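Local coordinates for putative aldolase (Bacteroides vulgatus ATCC 8482, PDB 3DXI), which is of unproven function but is a putative aldolase with a TIM-barrel fold and an HMGL-like region, at residues S23-A28 against T256-L261; M54-F57 against S63-K66; E88-L93 against A120-T125; G145-L150 against L178-K183; N203-I208 against T236-H241. All blocks are in the same frame, centred on the assembly; numbering follows the deposited sequence.

Interaction 1 of 5, residues S23-A28 against T256-L261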
# COMPACT_ATOMS: atom_id res chain seq x y z
N SER A 23 -3.21 14.68 -27.22
CA SER A 23 -2.29 15.77 -26.92
C SER A 23 -2.60 16.56 -25.65
O SER A 23 -1.69 17.08 -25.01
CB SER A 23 -2.21 16.74 -28.11
OG SER A 23 -3.36 17.57 -28.16
N LYS A 24 -3.87 16.66 -25.29
CA LYS A 24 -4.22 17.40 -24.09
C LYS A 24 -3.66 16.71 -22.84
O LYS A 24 -3.12 17.36 -21.95
CB LYS A 24 -5.73 17.57 -23.98
CG LYS A 24 -6.27 18.81 -24.71
CD LYS A 24 -5.74 18.92 -26.15
CE LYS A 24 -6.46 20.02 -26.94
NZ LYS A 24 -5.91 20.21 -28.32
N ILE A 25 -3.76 15.38 -22.79
CA ILE A 25 -3.24 14.66 -21.64
C ILE A 25 -1.71 14.67 -21.71
O ILE A 25 -1.03 14.90 -20.71
CB ILE A 25 -3.74 13.20 -21.59
CG1 ILE A 25 -5.25 13.17 -21.36
CG2 ILE A 25 -3.04 12.45 -20.47
CD1 ILE A 25 -6.10 13.58 -22.57
N VAL A 26 -1.18 14.42 -22.90
CA VAL A 26 0.26 14.39 -23.10
C VAL A 26 0.93 15.71 -22.71
O VAL A 26 1.95 15.70 -22.02
CB VAL A 26 0.62 14.02 -24.56
CG1 VAL A 26 2.12 14.08 -24.77
CG2 VAL A 26 0.11 12.62 -24.86
N ASP A 27 0.36 16.83 -23.15
CA ASP A 27 0.93 18.14 -22.81
C ASP A 27 0.82 18.44 -21.32
O ASP A 27 1.76 18.97 -20.72
CB ASP A 27 0.26 19.26 -23.60
CG ASP A 27 0.72 19.31 -25.04
OD1 ASP A 27 1.74 18.67 -25.36
OD2 ASP A 27 0.07 19.99 -25.86
N ALA A 28 -0.33 18.14 -20.73
CA ALA A 28 -0.52 18.37 -19.30
C ALA A 28 0.54 17.56 -18.54
O ALA A 28 1.19 18.06 -17.61
CB ALA A 28 -1.92 17.94 -18.88
N THR A 256 -5.45 14.54 -11.21
CA THR A 256 -6.78 14.79 -11.75
C THR A 256 -6.83 14.52 -13.25
O THR A 256 -7.82 14.00 -13.76
CB THR A 256 -7.24 16.24 -11.48
OG1 THR A 256 -7.39 16.44 -10.07
CG2 THR A 256 -8.57 16.52 -12.18
N THR A 257 -5.76 14.89 -13.96
CA THR A 257 -5.69 14.66 -15.39
C THR A 257 -5.90 13.18 -15.71
O THR A 257 -6.63 12.82 -16.64
CB THR A 257 -4.33 15.11 -15.97
OG1 THR A 257 -4.18 16.53 -15.81
CG2 THR A 257 -4.24 14.79 -17.46
N PHE A 258 -5.26 12.31 -14.92
CA PHE A 258 -5.33 10.87 -15.13
C PHE A 258 -6.48 10.16 -14.43
O PHE A 258 -6.63 8.95 -14.55
CB PHE A 258 -4.00 10.24 -14.69
CG PHE A 258 -2.89 10.43 -15.69
CD1 PHE A 258 -2.75 9.57 -16.77
CD2 PHE A 258 -2.00 11.50 -15.57
CE1 PHE A 258 -1.74 9.76 -17.72
CE2 PHE A 258 -0.99 11.71 -16.51
CZ PHE A 258 -0.86 10.84 -17.59
N THR A 259 -7.31 10.92 -13.71
CA THR A 259 -8.42 10.34 -12.97
C THR A 259 -9.54 9.75 -13.84
O THR A 259 -10.12 8.73 -13.47
CB THR A 259 -8.98 11.36 -11.95
OG1 THR A 259 -8.01 11.52 -10.90
CG2 THR A 259 -10.30 10.89 -11.34
N PRO A 260 -9.86 10.37 -14.99
CA PRO A 260 -10.92 9.75 -15.80
C PRO A 260 -10.51 8.35 -16.26
O PRO A 260 -11.32 7.42 -16.26
CB PRO A 260 -11.06 10.73 -16.97
CG PRO A 260 -10.84 12.05 -16.30
CD PRO A 260 -9.63 11.77 -15.41
N LEU A 261 -9.24 8.18 -16.63
CA LEU A 261 -8.75 6.87 -17.06
C LEU A 261 -8.73 5.88 -15.91
O LEU A 261 -9.02 4.69 -16.09
CB LEU A 261 -7.36 7.01 -17.68
CG LEU A 261 -7.37 7.61 -19.08
CD1 LEU A 261 -5.95 8.00 -19.48
CD2 LEU A 261 -7.96 6.61 -20.07
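I25 and A28 on helix 23-34 meet T257 and F258 on helix 248-265 in an apolar helix-helix contact on the outside of a TIM barrel, joining helix 23-34, which precedes strand 40-45, to helix 248-265, beyond the last strand, 214-217. The two short helical segments run at 140° to each other, nearer antiparallel than perpendicular, with axes 10.5 Å apart at the closest. One layer of side chains spans this distance, and the contact buries 173 Å². I25 does most of the touching with its CG2 methyl, which lies 4.0 Å from CG2 of T257 and equally 4.0 Å from CZ of F258. With chi1 at -66°, this methyl stands anti to the backbone N of I25, while the longer CG1 branch takes the place beside that N. I25 and T257 lie alongside each other, running in opposite senses; the F258 ring is met obliquely, at its CE1 and CZ end. A28, one turn on, directs its CB to helix 248-265, and A28 CB sits 4.1 Å from T257 OG1. That hydroxyl is not left to the apolar contact: it hydrogen-bonds to the carbonyl O of N253 one turn back, which directs the polar branch to its own helix and lets the CG2 methyl face I25 and A28. Behind the contact, F258 packs on I219 and L261 on W267, while the other flank of helix 23-34 rests on helix 62-71 through V26 on L68 and D27 on I71.

Interaction 2 of 5, residues M54-F57 against S63-K66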
# COMPACT_ATOMS: atom_id res chain seq x y z
N MSE A 54 -1.15 -1.23 -32.14
CA MSE A 54 -0.41 -0.56 -31.08
C MSE A 54 -0.55 0.91 -31.41
O MSE A 54 -0.40 1.30 -32.56
CB MSE A 54 1.07 -0.95 -31.09
CG MSE A 54 1.36 -2.26 -30.40
SE MSE A 54 3.14 -2.28 -29.64
CE MSE A 54 2.80 -1.13 -28.12
N GLY A 55 -0.85 1.73 -30.40
CA GLY A 55 -1.02 3.15 -30.61
C GLY A 55 0.23 4.01 -30.62
O GLY A 55 1.36 3.52 -30.58
N LYS A 56 0.01 5.32 -30.66
CA LYS A 56 1.07 6.32 -30.69
C LYS A 56 2.32 6.02 -29.87
O LYS A 56 3.41 5.89 -30.43
CB LYS A 56 0.51 7.69 -30.28
CG LYS A 56 1.58 8.78 -30.16
CD LYS A 56 0.98 10.17 -30.23
CE LYS A 56 0.40 10.44 -31.62
NZ LYS A 56 -0.15 11.82 -31.76
N PHE A 57 2.16 5.88 -28.56
CA PHE A 57 3.31 5.65 -27.69
C PHE A 57 3.86 4.23 -27.62
O PHE A 57 4.66 3.89 -26.75
CB PHE A 57 3.00 6.22 -26.31
CG PHE A 57 2.89 7.73 -26.32
CD1 PHE A 57 4.03 8.52 -26.32
CD2 PHE A 57 1.64 8.34 -26.44
CE1 PHE A 57 3.94 9.91 -26.44
CE2 PHE A 57 1.54 9.73 -26.56
CZ PHE A 57 2.69 10.51 -26.57
N SER A 63 7.95 12.84 -34.86
CA SER A 63 7.14 14.05 -34.76
C SER A 63 6.73 14.32 -33.31
O SER A 63 6.80 15.45 -32.84
CB SER A 63 5.89 13.93 -35.65
OG SER A 63 5.10 12.81 -35.30
N VAL A 64 6.33 13.27 -32.60
CA VAL A 64 5.93 13.42 -31.20
C VAL A 64 7.12 13.78 -30.32
O VAL A 64 7.04 14.67 -29.47
CB VAL A 64 5.27 12.13 -30.67
CG1 VAL A 64 5.00 12.26 -29.17
CG2 VAL A 64 3.96 11.87 -31.41
N LEU A 65 8.24 13.09 -30.52
CA LEU A 65 9.44 13.34 -29.73
C LEU A 65 9.98 14.76 -29.88
O LEU A 65 10.50 15.33 -28.92
CB LEU A 65 10.52 12.30 -30.07
CG LEU A 65 10.19 10.88 -29.59
CD1 LEU A 65 11.19 9.89 -30.13
CD2 LEU A 65 10.17 10.84 -28.06
N LYS A 66 9.87 15.34 -31.08
CA LYS A 66 10.35 16.70 -31.30
C LYS A 66 9.55 17.69 -30.45
O LYS A 66 10.10 18.64 -29.90
CB LYS A 66 10.22 17.10 -32.77
CG LYS A 66 11.24 16.47 -33.68
CD LYS A 66 11.03 16.94 -35.11
CE LYS A 66 12.09 16.38 -36.04
NZ LYS A 66 11.89 16.86 -37.44
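The backbones of 54-57 and 63-66 stay well apart, the nearest CA atoms being those of K56 and V64 at 8.6 Å. The first segment is extended at M54, a selenomethionine, and turns at K56 into the short, weakly bonded helix 56-59; the second lies within helix 62-71. In this TIM barrel they belong to one excursion between strand 40-45 and strand 75-81, with five residues between them, so the contact closes a tight local loop on the barrel's outer layer. V64 carries its side of the contact, dividing its methyls between two neighbours. Its CG1, anti to the backbone N (chi1 174°), approaches the F57 ring obliquely at CE1 and CZ. Its CG2 is given to the aliphatic chain of K56, which bends at chi3 (-67°) and passes the methyl from CG to NZ. K56 also lays its own CG over one face of the F57 ring, offset toward the rim. The backbone of the first segment is held by hydrogen bonds from K56 N to D20 OD1 and between F57 and both W19 and Y45. The shortest approach is K56 CD to V64 CG2, 3.6 Å, with F57 CE1 to V64 CG1 at 3.8 Å.

Interaction 3 of 5, residues E88-L93 against A120-T125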
# COMPACT_ATOMS: atom_id res chain seq x y z
N GLU A 88 20.65 -5.55 -35.69
CA GLU A 88 20.29 -5.11 -37.03
C GLU A 88 19.06 -4.19 -37.06
O GLU A 88 18.87 -3.44 -38.02
CB GLU A 88 20.04 -6.32 -37.94
CG GLU A 88 21.28 -7.18 -38.23
CD GLU A 88 21.88 -7.84 -36.98
OE1 GLU A 88 21.14 -8.54 -36.26
OE2 GLU A 88 23.09 -7.65 -36.74
N ASP A 89 18.24 -4.23 -36.02
CA ASP A 89 17.03 -3.40 -35.96
C ASP A 89 17.28 -1.99 -35.40
O ASP A 89 16.45 -1.10 -35.58
CB ASP A 89 15.95 -4.05 -35.09
CG ASP A 89 15.52 -5.40 -35.60
OD1 ASP A 89 15.21 -5.51 -36.81
OD2 ASP A 89 15.48 -6.36 -34.80
N LEU A 90 18.41 -1.80 -34.74
CA LEU A 90 18.73 -0.52 -34.13
C LEU A 90 18.72 0.70 -35.04
O LEU A 90 18.32 1.79 -34.62
CB LEU A 90 20.07 -0.61 -33.39
CG LEU A 90 20.10 -1.64 -32.26
CD1 LEU A 90 21.45 -1.60 -31.57
CD2 LEU A 90 18.98 -1.34 -31.28
N ASN A 91 19.14 0.53 -36.30
CA ASN A 91 19.16 1.67 -37.22
C ASN A 91 17.80 2.33 -37.40
O ASN A 91 17.66 3.54 -37.21
CB ASN A 91 19.70 1.25 -38.59
CG ASN A 91 21.22 1.23 -38.64
OD1 ASN A 91 21.88 2.23 -38.32
ND2 ASN A 91 21.78 0.10 -39.03
N HIS A 92 16.79 1.55 -37.76
CA HIS A 92 15.48 2.15 -37.95
C HIS A 92 14.83 2.56 -36.64
O HIS A 92 14.12 3.56 -36.58
CB HIS A 92 14.54 1.21 -38.70
CG HIS A 92 13.30 1.88 -39.20
ND1 HIS A 92 12.16 1.19 -39.55
CD2 HIS A 92 13.03 3.20 -39.41
CE1 HIS A 92 11.24 2.05 -39.95
NE2 HIS A 92 11.74 3.27 -39.88
N LEU A 93 15.07 1.78 -35.58
CA LEU A 93 14.48 2.07 -34.27
C LEU A 93 15.04 3.29 -33.55
O LEU A 93 14.28 4.09 -33.00
CB LEU A 93 14.64 0.86 -33.35
CG LEU A 93 13.86 -0.42 -33.67
CD1 LEU A 93 14.31 -1.55 -32.76
CD2 LEU A 93 12.37 -0.16 -33.49
N ALA A 120 23.13 -3.48 -26.09
CA ALA A 120 23.52 -2.29 -25.33
C ALA A 120 24.78 -1.65 -25.89
O ALA A 120 24.84 -0.44 -26.08
CB ALA A 120 23.73 -2.65 -23.87
N LYS A 121 25.79 -2.48 -26.16
CA LYS A 121 27.05 -2.01 -26.71
C LYS A 121 26.82 -1.22 -27.99
O LYS A 121 27.39 -0.14 -28.18
CB LYS A 121 27.97 -3.20 -26.98
CG LYS A 121 29.44 -2.85 -27.10
CD LYS A 121 30.29 -4.10 -26.92
CE LYS A 121 31.76 -3.75 -26.75
NZ LYS A 121 32.55 -4.92 -26.27
N ALA A 122 25.97 -1.74 -28.87
CA ALA A 122 25.66 -1.06 -30.13
C ALA A 122 24.92 0.26 -29.89
O ALA A 122 25.19 1.26 -30.56
CB ALA A 122 24.82 -1.98 -31.02
N ILE A 123 23.99 0.27 -28.95
CA ILE A 123 23.23 1.48 -28.64
C ILE A 123 24.16 2.56 -28.10
O ILE A 123 23.98 3.75 -28.37
CB ILE A 123 22.12 1.20 -27.59
CG1 ILE A 123 21.07 0.26 -28.17
CG2 ILE A 123 21.48 2.50 -27.15
CD1 ILE A 123 19.99 -0.15 -27.17
N LYS A 124 25.17 2.14 -27.35
CA LYS A 124 26.12 3.09 -26.77
C LYS A 124 26.94 3.83 -27.82
O LYS A 124 27.31 4.99 -27.63
CB LYS A 124 27.04 2.37 -25.79
CG LYS A 124 27.53 3.26 -24.67
CD LYS A 124 26.37 3.66 -23.77
CE LYS A 124 26.77 4.78 -22.83
NZ LYS A 124 28.00 4.41 -22.08
N THR A 125 27.24 3.17 -28.94
CA THR A 125 28.02 3.81 -29.99
C THR A 125 27.19 4.87 -30.72
O THR A 125 27.72 5.68 -31.47
CB THR A 125 28.54 2.78 -31.03
OG1 THR A 125 27.43 2.10 -31.64
CG2 THR A 125 29.44 1.76 -30.36
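A122 and I123, next to each other on helix 113-124, receive the side chain of L90 from helix 90-94. A120, the first residue of the second segment, turns its CB away from that helix and packs inward on V130 and F132 of strand 129-134. A122 comes next and offers its CB to L90 CD1 at 3.4 Å, a close approach for two methyl carbons. I123 then meets both L90 methyls with its CG1, at 3.9 Å to CD1 and 4.1 Å to CD2. The two side chains cross at about a right angle, L90 CG standing anti to its own carbonyl carbon (chi1 -61°) with the CB directed at the other helix. L90 CD1 thus touches the A122 methyl and the I123 branch from two roughly perpendicular directions, and the contact is purely apolar, with 111 Å² buried. K124, next in sequence, reaches with its NZ for I156 O and D158, both weakly. T125 closes the segment: its OG1 donates to A122 O at 2.6 Å, coming in tilted 23° from the carbonyl plane, and so takes up a carbonyl three residues back. In the TIM barrel this joins two successive outer helices: helix 90-94, which follows strand 75-81, and helix 113-124, which follows strand 103-108. I123 continues inward onto I104, I106 and L80 of those strands, and L93 of the first helix also rests on L80.

Interaction 4 of 5, residues G145-L150 against L178-K183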
# COMPACT_ATOMS: atom_id res chain seq x y z
N GLY A 145 25.74 -18.04 -11.74
CA GLY A 145 26.58 -17.21 -12.59
C GLY A 145 25.93 -15.98 -13.18
O GLY A 145 26.54 -15.31 -14.01
N PHE A 146 24.71 -15.65 -12.76
CA PHE A 146 24.05 -14.47 -13.31
C PHE A 146 24.72 -13.18 -12.84
O PHE A 146 25.12 -12.35 -13.65
CB PHE A 146 22.57 -14.43 -12.94
CG PHE A 146 21.91 -13.13 -13.32
CD1 PHE A 146 21.75 -12.78 -14.66
CD2 PHE A 146 21.50 -12.23 -12.34
CE1 PHE A 146 21.21 -11.56 -15.02
CE2 PHE A 146 20.96 -11.00 -12.70
CZ PHE A 146 20.82 -10.66 -14.04
N LEU A 147 24.82 -13.01 -11.52
CA LEU A 147 25.43 -11.81 -10.97
C LEU A 147 26.84 -11.59 -11.51
O LEU A 147 27.26 -10.45 -11.70
CB LEU A 147 25.48 -11.92 -9.45
CG LEU A 147 24.10 -11.98 -8.78
CD1 LEU A 147 24.27 -12.29 -7.30
CD2 LEU A 147 23.38 -10.65 -8.99
N SER A 148 27.55 -12.68 -11.77
CA SER A 148 28.91 -12.59 -12.29
C SER A 148 28.94 -12.07 -13.72
O SER A 148 29.98 -11.64 -14.22
CB SER A 148 29.58 -13.97 -12.23
OG SER A 148 29.62 -14.45 -10.90
N LYS A 149 27.79 -12.11 -14.39
CA LYS A 149 27.70 -11.63 -15.76
C LYS A 149 27.47 -10.13 -15.83
O LYS A 149 27.42 -9.56 -16.92
CB LYS A 149 26.55 -12.34 -16.49
CG LYS A 149 26.73 -13.85 -16.60
CD LYS A 149 25.55 -14.49 -17.30
CE LYS A 149 25.74 -16.00 -17.40
NZ LYS A 149 24.63 -16.69 -18.12
N LEU A 150 27.34 -9.49 -14.67
CA LEU A 150 27.09 -8.06 -14.63
C LEU A 150 28.34 -7.21 -14.79
O LEU A 150 28.25 -6.03 -15.14
CB LEU A 150 26.35 -7.68 -13.34
CG LEU A 150 24.99 -8.35 -13.11
CD1 LEU A 150 24.33 -7.74 -11.89
CD2 LEU A 150 24.10 -8.18 -14.34
N LEU A 178 20.40 -5.37 -3.63
CA LEU A 178 21.12 -4.14 -3.95
C LEU A 178 22.58 -4.35 -3.55
O LEU A 178 23.49 -4.10 -4.34
CB LEU A 178 20.51 -2.95 -3.20
CG LEU A 178 21.21 -1.60 -3.36
CD1 LEU A 178 21.35 -1.26 -4.84
CD2 LEU A 178 20.40 -0.53 -2.63
N LYS A 179 22.79 -4.82 -2.32
CA LYS A 179 24.14 -5.07 -1.82
C LYS A 179 24.88 -6.05 -2.74
O LYS A 179 26.07 -5.90 -3.01
CB LYS A 179 24.09 -5.65 -0.41
CG LYS A 179 23.53 -4.71 0.64
CD LYS A 179 23.43 -5.41 2.00
CE LYS A 179 22.82 -4.50 3.06
NZ LYS A 179 22.55 -5.24 4.34
N GLU A 180 24.16 -7.06 -3.23
CA GLU A 180 24.75 -8.05 -4.13
C GLU A 180 25.17 -7.44 -5.46
O GLU A 180 26.29 -7.65 -5.92
CB GLU A 180 23.78 -9.20 -4.38
CG GLU A 180 23.76 -10.23 -3.27
CD GLU A 180 25.11 -10.90 -3.11
OE1 GLU A 180 25.51 -11.64 -4.03
OE2 GLU A 180 25.77 -10.68 -2.08
N VAL A 181 24.27 -6.68 -6.07
CA VAL A 181 24.54 -6.04 -7.35
C VAL A 181 25.77 -5.13 -7.24
O VAL A 181 26.61 -5.10 -8.15
CB VAL A 181 23.29 -5.24 -7.84
CG1 VAL A 181 23.63 -4.37 -9.04
CG2 VAL A 181 22.17 -6.22 -8.23
N ARG A 182 25.89 -4.41 -6.13
CA ARG A 182 27.03 -3.52 -5.92
C ARG A 182 28.36 -4.27 -5.89
O ARG A 182 29.41 -3.67 -6.10
CB ARG A 182 26.86 -2.73 -4.62
CG ARG A 182 25.63 -1.82 -4.57
CD ARG A 182 25.74 -0.68 -5.55
NE ARG A 182 24.83 0.41 -5.19
CZ ARG A 182 24.62 1.48 -5.95
NH1 ARG A 182 25.25 1.61 -7.11
NH2 ARG A 182 23.79 2.43 -5.54
N LYS A 183 28.32 -5.57 -5.61
CA LYS A 183 29.54 -6.38 -5.57
C LYS A 183 29.98 -6.80 -6.97
O LYS A 183 31.15 -7.12 -7.18
CB LYS A 183 29.34 -7.67 -4.77
CG LYS A 183 29.10 -7.53 -3.29
CD LYS A 183 28.92 -8.91 -2.68
CE LYS A 183 28.64 -8.85 -1.19
NZ LYS A 183 28.38 -10.21 -0.64
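L147 and E180 touch through one methyl and one carboxylate oxygen, L147 CD1 lying 3.6 Å from E180 OE1. Their side chains cross at about a right angle. L147 is extended beyond CB (chi2 172°), which carries CD1 out to the acid. E180 is folded: its chain bends at chi2 (-62°), bringing the carboxylate back alongside its own helix. The two oxygens then divide their work. OE1 lies against the leucine methyl, while E180 OE2 forms a salt bridge with K183 NZ at 3.0 Å, accepting its hydrogen bond with NZ nearly in line with the C-O bond. K183 makes this bridge with an almost fully extended chain from the next turn of the same helix; the bond probably steadies the carboxylate and may offset its charge where it faces the apolar L147. The second point of contact is looser and wholly apolar, L150 CD1 to V181 CG1 at 4.5 Å. In the TIM barrel, the segment 145-150 belongs to the long connection between strands 129-134 and 159-163, with a short 3-10 turn at 147-149, and it packs on helix 171-184, which follows strand 159-163. L147 opens this turn and L150 follows it, L150 N bonding to L147 O; both leucines turn their CB atoms to the helix. Deeper in, L150 and V181 both rest on F160 of strand 159-163, and V181 also on M162 and on V189 of strand 189-192. On another side F146 meets W140, the ring planes at about 50°.

Interaction 5 of 5, residues N203-I208 against T236-H241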
# COMPACT_ATOMS: atom_id res chain seq x y z
N ASN A 203 9.53 -0.56 -0.18
CA ASN A 203 10.68 -1.18 -0.85
C ASN A 203 11.55 -0.06 -1.44
O ASN A 203 12.78 -0.10 -1.34
CB ASN A 203 10.25 -2.10 -2.00
CG ASN A 203 9.72 -3.44 -1.52
OD1 ASN A 203 10.09 -3.93 -0.46
ND2 ASN A 203 8.87 -4.06 -2.33
N SER A 204 10.91 0.93 -2.06
CA SER A 204 11.63 2.04 -2.67
C SER A 204 12.37 2.88 -1.63
O SER A 204 13.53 3.24 -1.82
CB SER A 204 10.67 2.92 -3.48
OG SER A 204 9.99 2.15 -4.47
N ILE A 205 11.71 3.20 -0.53
CA ILE A 205 12.35 3.98 0.52
C ILE A 205 13.54 3.20 1.08
O ILE A 205 14.57 3.78 1.42
CB ILE A 205 11.35 4.31 1.66
CG1 ILE A 205 10.20 5.15 1.11
CG2 ILE A 205 12.07 5.07 2.78
CD1 ILE A 205 10.63 6.47 0.48
N THR A 206 13.39 1.88 1.18
CA THR A 206 14.45 1.01 1.70
C THR A 206 15.67 1.09 0.79
O THR A 206 16.81 1.18 1.26
CB THR A 206 13.96 -0.46 1.79
OG1 THR A 206 12.89 -0.55 2.74
CG2 THR A 206 15.09 -1.38 2.23
N ALA A 207 15.43 1.07 -0.52
CA ALA A 207 16.50 1.16 -1.51
C ALA A 207 17.12 2.56 -1.45
O ALA A 207 18.35 2.70 -1.45
CB ALA A 207 15.95 0.88 -2.91
N ILE A 208 16.27 3.58 -1.39
CA ILE A 208 16.75 4.95 -1.32
C ILE A 208 17.70 5.15 -0.13
O ILE A 208 18.80 5.69 -0.29
CB ILE A 208 15.57 5.96 -1.21
CG1 ILE A 208 14.79 6.00 -2.53
CG2 ILE A 208 16.09 7.36 -0.86
CD1 ILE A 208 13.53 6.86 -2.52
N THR A 236 5.22 12.48 -1.77
CA THR A 236 4.67 12.92 -0.49
C THR A 236 5.57 12.44 0.64
O THR A 236 5.92 13.22 1.53
CB THR A 236 3.25 12.38 -0.27
OG1 THR A 236 2.36 13.01 -1.20
CG2 THR A 236 2.78 12.68 1.14
N TYR A 237 5.97 11.17 0.60
CA TYR A 237 6.83 10.60 1.62
C TYR A 237 8.19 11.30 1.69
O TYR A 237 8.65 11.67 2.78
CB TYR A 237 7.07 9.11 1.37
CG TYR A 237 7.67 8.39 2.57
CD1 TYR A 237 6.85 7.78 3.52
CD2 TYR A 237 9.05 8.38 2.78
CE1 TYR A 237 7.39 7.17 4.64
CE2 TYR A 237 9.60 7.77 3.91
CZ TYR A 237 8.76 7.17 4.84
OH TYR A 237 9.27 6.58 5.97
N LEU A 238 8.82 11.49 0.54
CA LEU A 238 10.12 12.14 0.47
C LEU A 238 10.06 13.60 0.92
O LEU A 238 11.02 14.11 1.49
CB LEU A 238 10.69 12.05 -0.96
CG LEU A 238 10.98 10.64 -1.49
CD1 LEU A 238 11.52 10.72 -2.92
CD2 LEU A 238 11.97 9.93 -0.59
N ASN A 239 8.95 14.28 0.65
CA ASN A 239 8.81 15.67 1.05
C ASN A 239 8.85 15.79 2.57
O ASN A 239 9.44 16.72 3.12
CB ASN A 239 7.51 16.27 0.51
CG ASN A 239 7.21 17.64 1.10
OD1 ASN A 239 6.46 17.75 2.08
ND2 ASN A 239 7.80 18.68 0.53
N LYS A 240 8.24 14.82 3.25
CA LYS A 240 8.22 14.80 4.71
C LYS A 240 9.50 14.26 5.35
O LYS A 240 10.08 14.90 6.23
CB LYS A 240 7.03 13.97 5.20
CG LYS A 240 7.03 13.67 6.69
CD LYS A 240 6.95 14.94 7.52
CE LYS A 240 6.95 14.62 9.00
NZ LYS A 240 6.91 15.85 9.83
N HIS A 241 9.93 13.09 4.91
CA HIS A 241 11.10 12.42 5.48
C HIS A 241 12.47 12.65 4.85
O HIS A 241 13.49 12.34 5.47
CB HIS A 241 10.83 10.92 5.54
CG HIS A 241 9.66 10.56 6.39
ND1 HIS A 241 9.72 10.54 7.77
CD2 HIS A 241 8.38 10.24 6.07
CE1 HIS A 241 8.53 10.21 8.26
NE2 HIS A 241 7.70 10.03 7.24
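I205 on helix 200-209 lies over one face of the Y237 ring on helix 231-241, a CH-pi contact in which I205 CG1 stands 4.2 Å from the ring centroid, 28° off the ring normal. Y237 has its CG anti to the backbone N (chi1 -166°), which swings the ring out toward the isoleucine. I205 spreads over the CD2 and CE2 side of the ring with three carbons: CD1 is nearest, 3.4 Å from Y237 CD2, and CG2 comes to CE2 at 3.8 Å. On the opposite face of the Y237 ring H241, one turn on, puts its CD2 over the centre, 3.3 Å above the plane, so the ring lies between isoleucine and histidine. Aliphatic packing completes the contact through L238. Its CD2 is shared by two isoleucines one turn apart, lying 3.9 Å from I205 CD1 and 3.9 Å from I208 CD1; I208 and L238 reach toward each other tip to tip. Polar groups find partners along or beyond the helices: S204 OG on G200 O, T236 OG1 on E232 O, N203 ND2 on I169 O. The helices are inclined at 44° with axes 11.9 Å apart, a separation bridged by the ring and the branched chains, and 170 Å² is buried. The second subunit also reaches this region, T170 of that chain packing on Y237 and L271 of that chain on T236. Helix 200-209 follows strand 189-192 and helix 231-241 follows strand 214-217, the neighbouring outer helices of the last two strands of a TIM barrel.

The five contacts lie in the outer layer of one TIM barrel, each about 18 to 20 Å from the chain centre. Interactions 2, 3, 4 and 5 come in series along the chain, each joining outer elements close in sequence; interaction 1 encloses them all, bringing an early helix against a late one and so closing the outer layer between the two ends of the barrel sequence. Interactions 1 and 2 touch, V26 CG2 meeting F57 CE2 at 3.6 Å; interactions 4 and 5 touch through L178 CD2 and A207 O at 4.0 Å. Interactions 1 and 4 lie on opposite sides, centres about 39 Å apart. Interaction 5 also borders the second subunit.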